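Local coordinates for acyl carrier protein (Thermotoga maritima MSB8, PDB 6LVU) that probably carries the growing acyl chain on a phosphopantetheine arm during fatty acid biosynthesis, at residues V26-L32 and I66-I72. Residues are numbered along the deposited sequence; the frame is centred on the assembly and turned at random.
Sequences VTEEAKL and ISTVGDI
Backbone hydrogen bonds dock the loop after helix 4-19 onto the capped N-terminus of helix 69-79 in this small helical carrier-protein fold. A single beta bridge pairs Lys-31 with Thr-68: Val-69 N gives its hydrogen to Ala-30 O (2.9 Å), and Leu-32 N reaches Ser-67 O. One residue beyond Val-69, Gly-70 N binds Glu-28 O, within the type I turn Thr-27 to Ala-30, at 2.9 Å. Loop carbonyls thus take up two N-H groups of the helix's first turn. Thr-68, the N-cap residue, forms a capping box with Asp-71: Asp-71 N binds Thr-68 OG1 and Thr-68 N binds Asp-71 OD2, an oxygen that also accepts from Ser-67 N. Inward, Val-69 sets CG2 against Val-26 CG1 (3.9 Å), the two side chains crossing at about a right angle, with Phe-8 and Ile-15 of helix 4-19 also touching Val-69. At the outer edge the carboxylate of Glu-28, salt-bridged to Arg-4, brings OE1 to 3.5 Å from Gly-70 CA. Leu-32 lays CD2 on the peptide carbonyl of Ser-67, 3.2 Å from its O, with Ile-66 CG2 beyond, and turns CD1 to the helix, 3.9 Å from Ile-72 CD1.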
# COMPACT_ATOMS: atom_id res chain seq x y z
N VAL A 26 10.16 0.23 4.36
CA VAL A 26 8.72 0.43 4.23
C VAL A 26 8.19 0.90 5.58
O VAL A 26 7.96 0.10 6.49
CB VAL A 26 8.02 -0.84 3.74
CG1 VAL A 26 6.51 -0.60 3.58
CG2 VAL A 26 8.64 -1.30 2.43
N THR A 27 8.00 2.20 5.71
CA THR A 27 7.46 2.81 6.91
C THR A 27 6.15 3.51 6.56
O THR A 27 5.81 3.69 5.39
CB THR A 27 8.44 3.82 7.50
OG1 THR A 27 8.62 4.89 6.56
CG2 THR A 27 9.80 3.16 7.76
N GLU A 28 5.41 3.89 7.61
CA GLU A 28 4.16 4.63 7.40
C GLU A 28 4.37 5.89 6.56
O GLU A 28 3.48 6.26 5.78
CB GLU A 28 3.54 5.02 8.73
CG GLU A 28 2.98 3.88 9.58
CD GLU A 28 1.47 3.76 9.47
OE1 GLU A 28 0.83 4.77 9.10
OE2 GLU A 28 0.92 2.68 9.82
N GLU A 29 5.53 6.54 6.68
CA GLU A 29 5.79 7.83 6.03
C GLU A 29 6.37 7.71 4.64
O GLU A 29 6.55 8.73 3.98
CB GLU A 29 6.75 8.68 6.87
CG GLU A 29 6.18 9.28 8.15
CD GLU A 29 5.84 8.24 9.19
OE1 GLU A 29 6.67 7.31 9.42
OE2 GLU A 29 4.75 8.36 9.78
N ALA A 30 6.72 6.50 4.20
CA ALA A 30 7.39 6.32 2.91
C ALA A 30 6.44 6.62 1.76
O ALA A 30 5.32 6.10 1.72
CB ALA A 30 7.93 4.89 2.80
N LYS A 31 6.88 7.45 0.83
CA LYS A 31 6.12 7.70 -0.39
C LYS A 31 6.43 6.57 -1.37
O LYS A 31 7.59 6.17 -1.53
CB LYS A 31 6.52 9.07 -0.95
CG LYS A 31 6.23 10.18 0.08
CD LYS A 31 6.92 11.50 -0.22
CE LYS A 31 5.99 12.55 -0.77
NZ LYS A 31 5.45 12.20 -2.11
N LEU A 32 5.38 6.01 -1.99
CA LEU A 32 5.58 4.88 -2.89
C LEU A 32 6.59 5.23 -3.97
O LEU A 32 7.58 4.52 -4.17
CB LEU A 32 4.27 4.44 -3.53
CG LEU A 32 3.09 3.78 -2.79
CD1 LEU A 32 3.54 2.83 -1.68
CD2 LEU A 32 2.15 4.85 -2.27
N ILE A 66 -3.55 8.49 -2.91
CA ILE A 66 -2.68 7.60 -2.16
C ILE A 66 -1.23 7.95 -2.47
O ILE A 66 -0.75 7.72 -3.58
CB ILE A 66 -2.97 6.13 -2.46
CG1 ILE A 66 -4.36 5.76 -1.93
CG2 ILE A 66 -1.95 5.26 -1.79
CD1 ILE A 66 -4.83 4.45 -2.42
N SER A 67 -0.53 8.50 -1.49
CA SER A 67 0.84 8.95 -1.67
C SER A 67 1.85 8.14 -0.87
O SER A 67 2.93 7.86 -1.38
CB SER A 67 0.95 10.43 -1.28
OG SER A 67 2.27 10.91 -1.43
N THR A 68 1.50 7.71 0.34
CA THR A 68 2.42 7.01 1.22
C THR A 68 1.89 5.63 1.58
O THR A 68 0.73 5.28 1.31
CB THR A 68 2.65 7.78 2.52
OG1 THR A 68 1.42 7.82 3.25
CG2 THR A 68 3.12 9.18 2.24
N VAL A 69 2.75 4.85 2.23
CA VAL A 69 2.34 3.56 2.76
C VAL A 69 1.22 3.74 3.78
O VAL A 69 0.24 2.99 3.78
CB VAL A 69 3.55 2.83 3.38
CG1 VAL A 69 3.11 1.59 4.15
CG2 VAL A 69 4.53 2.47 2.31
N GLY A 70 1.34 4.75 4.64
CA GLY A 70 0.31 5.01 5.63
C GLY A 70 -1.04 5.31 5.02
O GLY A 70 -2.08 4.96 5.59
N ASP A 71 -1.06 5.93 3.84
CA ASP A 71 -2.31 6.19 3.14
C ASP A 71 -3.03 4.89 2.80
O ASP A 71 -4.25 4.79 2.95
CB ASP A 71 -2.05 6.96 1.85
CG ASP A 71 -1.79 8.43 2.08
OD1 ASP A 71 -2.15 8.91 3.17
OD2 ASP A 71 -1.24 9.09 1.17
N ILE A 72 -2.28 3.91 2.28
CA ILE A 72 -2.84 2.60 1.96
C ILE A 72 -3.42 1.95 3.20
O ILE A 72 -4.56 1.48 3.21
CB ILE A 72 -1.77 1.70 1.32
CG1 ILE A 72 -1.41 2.18 -0.07
CG2 ILE A 72 -2.22 0.24 1.31
CD1 ILE A 72 0.00 1.86 -0.45